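PDB 3MCX: SusD superfamily protein from Bacteroides thetaiotaomicron, which is of unknown function but probably binds glycans at the outer membrane for uptake, like other SusD-type proteins, and carries zinc ions in the crystal. Local coordinates for residues Tyr47-Thr61 / Gly65-Leu77. Residues are numbered along the deposited sequence; the frame is centred on the assembly and turned at random.
Sequences YYGDCRAADVQARIT and GKRVSPYYEYNVL
The guanidinium of Arg52 lies flat on the ring of Tyr74, planes 10° apart and CZ of Arg52 3.4 Å from CE2 of Tyr74, a stacked cation-pi pair. At the guanidinium's edge, NH1 of Arg52 reaches Tyr71 O at 3.2 Å, in the carbonyl plane and on a lone pair, while NH2 holds Arg456 O. Bends at chi2 and chi3 (-79° and -84°) fold the guanidinium over the ring; the hydroxyl at the far end of Tyr74 donates to Arg52 O, OH to O 2.7 Å. A phenylalanine in place of Tyr74 would probably leave Arg52 O without this hydroxyl donor. Tyr48 sets its edge against one face of Tyr71 in a T-shaped pair, and Tyr47 meets that ring's edge while taking CG2 of Val68 over its own face. The short helix 69-72 thus packs on helix 44-51 and the following strand, within the SusD fold, in which helices far outnumber strands; Tyr74, with positive phi, closes it in a Schellman motif; Tyr71 O, already taking Tyr74 N, accepts Arg52 NH1 as a second donor. One face of Tyr72 covers the backbone at Gln57 and Ala58, where Ala58 N is buried without a partner; small Ala58 lets its CB come 3.7 Å from CD2 of Tyr72. Near the surface, Thr61 OG1 donates to the syn lone pair of Glu73 OE2 at 2.6 Å, an oxygen that Thr441 also engages.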
ATOM      1  N   TYR A  47       0.832  -5.796  -3.553  1.00  7.31           N
ATOM      2  CA  TYR A  47       1.679  -6.785  -2.893  1.00  7.12           C
ATOM      3  C   TYR A  47       3.156  -6.454  -2.816  1.00  6.85           C
ATOM      4  O   TYR A  47       3.904  -7.116  -2.083  1.00  7.63           O
ATOM      5  CB  TYR A  47       1.438  -8.196  -3.439  1.00  7.78           C
ATOM      6  CG  TYR A  47       1.633  -8.388  -4.925  1.00  6.75           C
ATOM      7  CD1 TYR A  47       2.870  -8.152  -5.537  1.00  6.99           C
ATOM      8  CD2 TYR A  47       0.636  -8.919  -5.714  1.00  7.00           C
ATOM      9  CE1 TYR A  47       3.056  -8.365  -6.927  1.00  7.84           C
ATOM     10  CE2 TYR A  47       0.795  -9.143  -7.063  1.00  6.47           C
ATOM     11  CZ  TYR A  47       2.011  -8.856  -7.670  1.00  7.19           C
ATOM     12  OH  TYR A  47       2.175  -9.079  -9.034  1.00  7.60           O
ATOM     13  N   TYR A  48       3.627  -5.397  -3.514  1.00  6.82           N
ATOM     14  CA  TYR A  48       5.042  -5.002  -3.425  1.00  6.84           C
ATOM     15  C   TYR A  48       5.513  -4.814  -1.992  1.00  7.70           C
ATOM     16  O   TYR A  48       6.529  -5.405  -1.597  1.00  7.99           O
ATOM     17  CB  TYR A  48       5.295  -3.746  -4.252  1.00  7.24           C
ATOM     18  CG  TYR A  48       6.723  -3.224  -4.209  1.00  6.04           C
ATOM     19  CD1 TYR A  48       7.723  -3.801  -4.955  1.00  7.03           C
ATOM     20  CD2 TYR A  48       7.073  -2.150  -3.382  1.00  7.42           C
ATOM     21  CE1 TYR A  48       9.019  -3.308  -4.931  1.00  7.03           C
ATOM     22  CE2 TYR A  48       8.373  -1.662  -3.340  1.00  7.13           C
ATOM     23  CZ  TYR A  48       9.334  -2.260  -4.114  1.00  6.27           C
ATOM     24  OH  TYR A  48      10.623  -1.799  -4.099  1.00  7.18           O
ATOM     25  N   GLY A  49       4.749  -4.088  -1.201  1.00  7.48           N
ATOM     26  CA  GLY A  49       5.145  -3.756   0.157  1.00  8.66           C
ATOM     27  C   GLY A  49       5.046  -4.904   1.133  1.00  7.88           C
ATOM     28  O   GLY A  49       5.439  -4.764   2.289  1.00  8.61           O
ATOM     29  N   ASP A  50       4.529  -6.050   0.699  1.00  7.76           N
ATOM     30  CA  ASP A  50       4.570  -7.270   1.483  1.00  7.65           C
ATOM     31  C   ASP A  50       5.699  -8.204   1.036  1.00  8.24           C
ATOM     32  O   ASP A  50       6.530  -8.590   1.846  1.00  7.42           O
ATOM     33  CB  ASP A  50       3.218  -7.939   1.415  1.00  7.02           C
ATOM     34  CG  ASP A  50       2.166  -7.128   2.122  1.00  8.86           C
ATOM     35  OD1 ASP A  50       2.234  -7.062   3.378  1.00  8.27           O
ATOM     36  OD2 ASP A  50       1.308  -6.562   1.432  1.00  8.15           O
ATOM     37  N   CYS A  51       5.792  -8.514  -0.237  1.00  7.03           N
ATOM     38  CA  CYS A  51       6.799  -9.484  -0.679  1.00  7.17           C
ATOM     39  C   CYS A  51       8.236  -8.990  -0.591  1.00  7.49           C
ATOM     40  O   CYS A  51       9.191  -9.791  -0.658  1.00  6.89           O
ATOM     41  CB  CYS A  51       6.515 -10.067  -2.076  1.00  7.12           C
ATOM     42  SG  CYS A  51       6.698  -8.897  -3.432  1.00  8.19           S
ATOM     43  N   ARG A  52       8.424  -7.678  -0.423  1.00  7.47           N
ATOM     44  CA  ARG A  52       9.746  -7.100  -0.243  1.00  7.39           C
ATOM     45  C   ARG A  52      10.247  -7.188   1.198  1.00  6.86           C
ATOM     46  O   ARG A  52      11.437  -6.953   1.457  1.00  7.12           O
ATOM     47  CB  ARG A  52       9.761  -5.636  -0.728  1.00  7.65           C
ATOM     48  CG  ARG A  52       9.502  -5.454  -2.192  1.00  6.66           C
ATOM     49  CD  ARG A  52      10.718  -5.731  -3.032  1.00  6.30           C
ATOM     50  NE  ARG A  52      11.573  -4.538  -3.101  1.00  6.76           N
ATOM     51  CZ  ARG A  52      12.615  -4.426  -3.909  1.00  6.74           C
ATOM     52  NH1 ARG A  52      13.015  -5.457  -4.629  1.00  6.88           N
ATOM     53  NH2 ARG A  52      13.252  -3.258  -4.002  1.00  7.76           N
ATOM     54  N   ALA A  53       9.354  -7.522   2.135  1.00  6.75           N
ATOM     55  CA  ALA A  53       9.697  -7.637   3.553  1.00  7.04           C
ATOM     56  C   ALA A  53       9.878  -9.129   3.884  1.00  6.82           C
ATOM     57  O   ALA A  53      10.453  -9.859   3.067  1.00  7.54           O
ATOM     58  CB  ALA A  53       8.662  -6.913   4.467  1.00  7.65           C
ATOM     59  N   ALA A  54       9.513  -9.581   5.080  1.00  7.37           N
ATOM     60  CA  ALA A  54       9.877 -10.923   5.551  1.00  7.18           C
ATOM     61  C   ALA A  54       8.725 -11.868   5.849  1.00  7.56           C
ATOM     62  O   ALA A  54       8.987 -13.046   6.169  1.00  7.38           O
ATOM     63  CB  ALA A  54      10.771 -10.818   6.809  1.00  7.43           C
ATOM     64  N   ASP A  55       7.501 -11.341   5.804  1.00  7.38           N
ATOM     65  CA  ASP A  55       6.302 -12.048   6.242  1.00  7.88           C
ATOM     66  C   ASP A  55       5.523 -12.714   5.127  1.00  7.16           C
ATOM     67  O   ASP A  55       4.795 -13.695   5.385  1.00  6.55           O
ATOM     68  CB  ASP A  55       5.395 -11.102   7.026  1.00  7.22           C
ATOM     69  CG  ASP A  55       5.998 -10.694   8.349  1.00  7.24           C
ATOM     70  OD1 ASP A  55       6.604 -11.562   9.020  1.00  8.54           O
ATOM     71  OD2 ASP A  55       5.853  -9.503   8.714  1.00  8.40           O
ATOM     72  N   VAL A  56       5.586 -12.147   3.922  1.00  7.22           N
ATOM     73  CA  VAL A  56       4.891 -12.672   2.743  1.00  7.10           C
ATOM     74  C   VAL A  56       5.981 -12.957   1.731  1.00  7.08           C
ATOM     75  O   VAL A  56       6.804 -12.079   1.416  1.00  7.58           O
ATOM     76  CB  VAL A  56       3.851 -11.701   2.192  1.00  7.65           C
ATOM     77  CG1 VAL A  56       3.259 -12.277   0.915  1.00  8.23           C
ATOM     78  CG2 VAL A  56       2.744 -11.385   3.213  1.00  8.14           C
ATOM     79  N   GLN A  57       6.028 -14.185   1.234  1.00  6.32           N
ATOM     80  CA  GLN A  57       7.071 -14.610   0.301  1.00  6.38           C
ATOM     81  C   GLN A  57       6.455 -15.147  -0.985  1.00  7.46           C
ATOM     82  O   GLN A  57       5.284 -15.506  -1.028  1.00  6.77           O
ATOM     83  CB  GLN A  57       7.952 -15.699   0.934  1.00  5.98           C
ATOM     84  CG  GLN A  57       7.189 -16.912   1.413  1.00  6.50           C
ATOM     85  CD  GLN A  57       8.094 -18.040   1.797  1.00  5.58           C
ATOM     86  OE1 GLN A  57       8.540 -18.192   2.949  1.00  6.61           O
ATOM     87  NE2 GLN A  57       8.419 -18.863   0.808  1.00  5.52           N
ATOM     88  N   ALA A  58       7.257 -15.231  -2.043  1.00  6.02           N
ATOM     89  CA  ALA A  58       6.842 -16.050  -3.184  1.00  6.55           C
ATOM     90  C   ALA A  58       6.697 -17.495  -2.751  1.00  6.79           C
ATOM     91  O   ALA A  58       7.475 -18.003  -1.926  1.00  6.30           O
ATOM     92  CB  ALA A  58       7.877 -15.939  -4.349  1.00  6.65           C
ATOM     93  N   ARG A  59       5.750 -18.177  -3.388  1.00  6.01           N
ATOM     94  CA  ARG A  59       5.644 -19.614  -3.260  1.00  6.20           C
ATOM     95  C   ARG A  59       6.688 -20.383  -4.093  1.00  5.57           C
ATOM     96  O   ARG A  59       7.177 -21.442  -3.692  1.00  5.86           O
ATOM     97  CB  ARG A  59       4.225 -20.077  -3.615  1.00  6.41           C
ATOM     98  CG  ARG A  59       3.977 -21.577  -3.553  1.00  6.70           C
ATOM     99  CD  ARG A  59       2.553 -22.000  -3.942  1.00  6.97           C
ATOM    100  NE  ARG A  59       2.200 -21.531  -5.303  1.00  5.45           N
ATOM    101  CZ  ARG A  59       2.578 -22.120  -6.436  1.00  5.95           C
ATOM    102  NH1 ARG A  59       3.245 -23.263  -6.441  1.00  5.62           N
ATOM    103  NH2 ARG A  59       2.248 -21.543  -7.590  1.00  7.14           N
ATOM    104  N   ILE A  60       6.942 -19.847  -5.295  1.00  5.60           N
ATOM    105  CA  ILE A  60       7.780 -20.458  -6.280  1.00  5.72           C
ATOM    106  C   ILE A  60       8.496 -19.345  -7.070  1.00  6.00           C
ATOM    107  O   ILE A  60       7.910 -18.296  -7.369  1.00  5.91           O
ATOM    108  CB  ILE A  60       6.938 -21.422  -7.189  1.00  6.35           C
ATOM    109  CG1 ILE A  60       7.825 -22.371  -7.960  1.00  8.77           C
ATOM    110  CG2 ILE A  60       5.966 -20.674  -8.055  1.00  7.01           C
ATOM    111  CD1 ILE A  60       7.034 -23.537  -8.606  1.00  9.67           C
ATOM    112  N   THR A  61       9.731 -19.637  -7.474  1.00  5.81           N
ATOM    113  CA  THR A  61      10.426 -18.692  -8.331  1.00  6.00           C
ATOM    114  C   THR A  61       9.884 -18.840  -9.752  1.00  5.87           C
ATOM    115  O   THR A  61       9.658 -19.951 -10.237  1.00  5.69           O
ATOM    116  CB  THR A  61      11.955 -18.877  -8.278  1.00  5.98           C
ATOM    117  OG1 THR A  61      12.569 -17.719  -8.875  1.00  6.12           O
ATOM    118  CG2 THR A  61      12.464 -20.172  -8.963  1.00  6.36           C
ATOM    119  N   GLY A  65      10.145 -11.113 -15.422  1.00  5.54           N
ATOM    120  CA  GLY A  65       8.954 -10.808 -16.213  1.00  5.79           C
ATOM    121  C   GLY A  65       7.710 -11.536 -15.740  1.00  5.71           C
ATOM    122  O   GLY A  65       6.686 -11.446 -16.414  1.00  6.22           O
ATOM    123  N   LYS A  66       7.817 -12.236 -14.608  1.00  5.22           N
ATOM    124  CA  LYS A  66       6.721 -13.028 -14.056  0.50  5.63           C
ATOM    125  C   LYS A  66       6.446 -12.570 -12.626  1.00  5.99           C
ATOM    126  O   LYS A  66       7.199 -11.773 -12.051  1.00  5.47           O
ATOM    127  CB  LYS A  66       7.037 -14.527 -14.178  0.50  5.70           C
ATOM    128  CG  LYS A  66       7.151 -15.024 -15.634  0.50  6.01           C
ATOM    129  CD  LYS A  66       5.791 -15.163 -16.340  0.50  5.98           C
ATOM    130  CE  LYS A  66       5.910 -15.548 -17.811  0.50  6.52           C
ATOM    131  NZ  LYS A  66       6.161 -14.328 -18.628  0.50  8.00           N
ATOM    132  N   ARG A  67       5.359 -13.039 -12.047  1.00  5.52           N
ATOM    133  CA  ARG A  67       4.828 -12.390 -10.859  1.00  5.83           C
ATOM    134  C   ARG A  67       5.575 -12.727  -9.575  1.00  6.08           C
ATOM    135  O   ARG A  67       6.010 -13.876  -9.345  1.00  6.45           O
ATOM    136  CB  ARG A  67       3.334 -12.665 -10.685  1.00  6.10           C
ATOM    137  CG  ARG A  67       2.955 -14.059 -10.238  1.00  6.83           C
ATOM    138  CD  ARG A  67       1.395 -14.228 -10.146  1.00  7.67           C
ATOM    139  NE  ARG A  67       0.861 -14.299 -11.493  1.00  6.07           N
ATOM    140  CZ  ARG A  67       0.697 -15.388 -12.224  1.00  6.76           C
ATOM    141  NH1 ARG A  67       0.843 -16.610 -11.692  1.00  7.28           N
ATOM    142  NH2 ARG A  67       0.350 -15.282 -13.492  1.00  7.16           N
ATOM    143  N   VAL A  68       5.745 -11.673  -8.782  1.00  5.42           N
ATOM    144  CA  VAL A  68       6.201 -11.696  -7.392  1.00  6.62           C
ATOM    145  C   VAL A  68       7.702 -11.943  -7.210  1.00  6.11           C
ATOM    146  O   VAL A  68       8.422 -11.145  -6.551  1.00  6.68           O
ATOM    147  CB  VAL A  68       5.402 -12.669  -6.488  1.00  5.95           C
ATOM    148  CG1 VAL A  68       5.938 -12.596  -5.028  1.00  6.66           C
ATOM    149  CG2 VAL A  68       3.893 -12.346  -6.497  1.00  6.91           C
ATOM    150  N   SER A  69       8.204 -13.015  -7.776  1.00  6.02           N
ATOM    151  CA  SER A  69       9.551 -13.438  -7.448  1.00  5.58           C
ATOM    152  C   SER A  69      10.657 -12.410  -7.754  1.00  6.26           C
ATOM    153  O   SER A  69      11.611 -12.333  -6.984  1.00  6.27           O
ATOM    154  CB  SER A  69       9.884 -14.852  -7.959  1.00  6.24           C
ATOM    155  OG  SER A  69       9.883 -14.964  -9.370  1.00  6.24           O
ATOM    156  N   PRO A  70      10.588 -11.661  -8.863  1.00  5.82           N
ATOM    157  CA  PRO A  70      11.669 -10.699  -9.072  1.00  5.96           C
ATOM    158  C   PRO A  70      11.735  -9.601  -8.021  1.00  5.89           C
ATOM    159  O   PRO A  70      12.827  -9.083  -7.756  1.00  5.71           O
ATOM    160  CB  PRO A  70      11.339 -10.118 -10.452  1.00  5.47           C
ATOM    161  CG  PRO A  70      10.545 -11.230 -11.157  1.00  5.84           C
ATOM    162  CD  PRO A  70       9.697 -11.748 -10.045  1.00  5.82           C
ATOM    163  N   TYR A  71      10.592  -9.204  -7.456  1.00  5.96           N
ATOM    164  CA  TYR A  71      10.569  -8.300  -6.309  1.00  5.51           C
ATOM    165  C   TYR A  71      11.136  -8.983  -5.054  1.00  6.27           C
ATOM    166  O   TYR A  71      12.045  -8.470  -4.377  1.00  6.54           O
ATOM    167  CB  TYR A  71       9.169  -7.850  -6.015  1.00  6.30           C
ATOM    168  CG  TYR A  71       8.500  -6.960  -7.040  1.00  6.22           C
ATOM    169  CD1 TYR A  71       9.174  -5.999  -7.760  1.00  6.34           C
ATOM    170  CD2 TYR A  71       7.137  -7.015  -7.196  1.00  7.63           C
ATOM    171  CE1 TYR A  71       8.495  -5.141  -8.644  1.00  6.04           C
ATOM    172  CE2 TYR A  71       6.442  -6.159  -8.082  1.00  6.71           C
ATOM    173  CZ  TYR A  71       7.117  -5.229  -8.781  1.00  6.74           C
ATOM    174  OH  TYR A  71       6.416  -4.432  -9.639  1.00  7.05           O
ATOM    175  N   TYR A  72      10.567 -10.122  -4.733  1.00  6.35           N
ATOM    176  CA  TYR A  72      10.943 -10.889  -3.533  1.00  5.64           C
ATOM    177  C   TYR A  72      12.425 -11.202  -3.486  1.00  6.56           C
ATOM    178  O   TYR A  72      13.036 -11.162  -2.409  1.00  6.99           O
ATOM    179  CB  TYR A  72      10.105 -12.160  -3.537  1.00  6.62           C
ATOM    180  CG  TYR A  72      10.476 -13.235  -2.536  1.00  5.82           C
ATOM    181  CD1 TYR A  72      10.294 -13.053  -1.169  1.00  6.10           C
ATOM    182  CD2 TYR A  72      10.978 -14.434  -2.964  1.00  5.33           C
ATOM    183  CE1 TYR A  72      10.618 -14.065  -0.281  1.00  6.15           C
ATOM    184  CE2 TYR A  72      11.276 -15.457  -2.086  1.00  6.89           C
ATOM    185  CZ  TYR A  72      11.098 -15.268  -0.752  1.00  6.03           C
ATOM    186  OH  TYR A  72      11.393 -16.299   0.121  1.00  6.25           O
ATOM    187  N   GLU A  73      13.009 -11.552  -4.632  1.00  5.36           N
ATOM    188  CA  GLU A  73      14.416 -11.924  -4.762  1.00  5.41           C
ATOM    189  C   GLU A  73      15.353 -10.720  -4.964  1.00  5.31           C
ATOM    190  O   GLU A  73      16.561 -10.903  -5.074  1.00  5.61           O
ATOM    191  CB  GLU A  73      14.583 -12.887  -5.944  1.00  6.03           C
ATOM    192  CG  GLU A  73      13.841 -14.199  -5.711  1.00  6.62           C
ATOM    193  CD  GLU A  73      13.691 -15.056  -6.952  1.00  6.99           C
ATOM    194  OE1 GLU A  73      14.176 -14.703  -8.043  1.00  7.03           O
ATOM    195  OE2 GLU A  73      13.045 -16.141  -6.808  1.00  7.20           O
ATOM    196  N   TYR A  74      14.795  -9.509  -5.064  1.00  5.97           N
ATOM    197  CA  TYR A  74      15.629  -8.300  -5.259  1.00  5.94           C
ATOM    198  C   TYR A  74      16.540  -8.418  -6.456  1.00  6.67           C
ATOM    199  O   TYR A  74      17.686  -7.970  -6.467  1.00  6.44           O
ATOM    200  CB  TYR A  74      16.399  -7.974  -3.964  1.00  5.63           C
ATOM    201  CG  TYR A  74      15.532  -7.336  -2.886  1.00  6.05           C
ATOM    202  CD1 TYR A  74      14.668  -8.086  -2.104  1.00  5.61           C
ATOM    203  CD2 TYR A  74      15.648  -5.988  -2.615  1.00  7.70           C
ATOM    204  CE1 TYR A  74      13.886  -7.490  -1.137  1.00  6.90           C
ATOM    205  CE2 TYR A  74      14.896  -5.398  -1.649  1.00  6.28           C
ATOM    206  CZ  TYR A  74      14.012  -6.148  -0.889  1.00  6.71           C
ATOM    207  OH  TYR A  74      13.236  -5.544   0.083  1.00  7.40           O
ATOM    208  N   ASN A  75      16.023  -8.998  -7.535  1.00  5.40           N
ATOM    209  CA  ASN A  75      16.803  -9.160  -8.751  1.00  5.81           C
ATOM    210  C   ASN A  75      16.116  -8.615 -10.024  1.00  5.42           C
ATOM    211  O   ASN A  75      16.645  -8.765 -11.122  1.00  6.47           O
ATOM    212  CB  ASN A  75      17.255 -10.610  -8.938  1.00  5.56           C
ATOM    213  CG  ASN A  75      16.112 -11.573  -9.070  1.00  5.47           C
ATOM    214  OD1 ASN A  75      15.003 -11.166  -9.390  1.00  6.94           O
ATOM    215  ND2 ASN A  75      16.366 -12.845  -8.785  1.00  6.36           N
ATOM    216  N   VAL A  76      14.987  -7.965  -9.844  1.00  5.55           N
ATOM    217  CA  VAL A  76      14.223  -7.413 -10.962  1.00  5.95           C
ATOM    218  C   VAL A  76      15.067  -6.436 -11.797  1.00  5.91           C
ATOM    219  O   VAL A  76      15.821  -5.618 -11.259  1.00  6.64           O
ATOM    220  CB  VAL A  76      12.911  -6.765 -10.454  1.00  5.81           C
ATOM    221  CG1 VAL A  76      13.178  -5.541  -9.533  1.00  7.34           C
ATOM    222  CG2 VAL A  76      12.011  -6.396 -11.618  1.00  7.22           C
ATOM    223  N   LEU A  77      14.965  -6.548 -13.118  1.00  5.57           N
ATOM    224  CA  LEU A  77      15.729  -5.774 -14.081  1.00  5.30           C
ATOM    225  C   LEU A  77      14.914  -4.630 -14.679  1.00  5.00           C
ATOM    226  O   LEU A  77      13.685  -4.641 -14.705  1.00  5.65           O
ATOM    227  CB  LEU A  77      16.182  -6.666 -15.219  1.00  4.86           C
ATOM    228  CG  LEU A  77      17.001  -7.895 -14.840  1.00  6.40           C
ATOM    229  CD1 LEU A  77      17.329  -8.716 -16.104  1.00  7.35           C
ATOM    230  CD2 LEU A  77      18.267  -7.523 -14.076  1.00  9.81           C
TER
HETATM  231  O   HOH W   1       4.890  -9.148  -9.528  1.00  6.86           O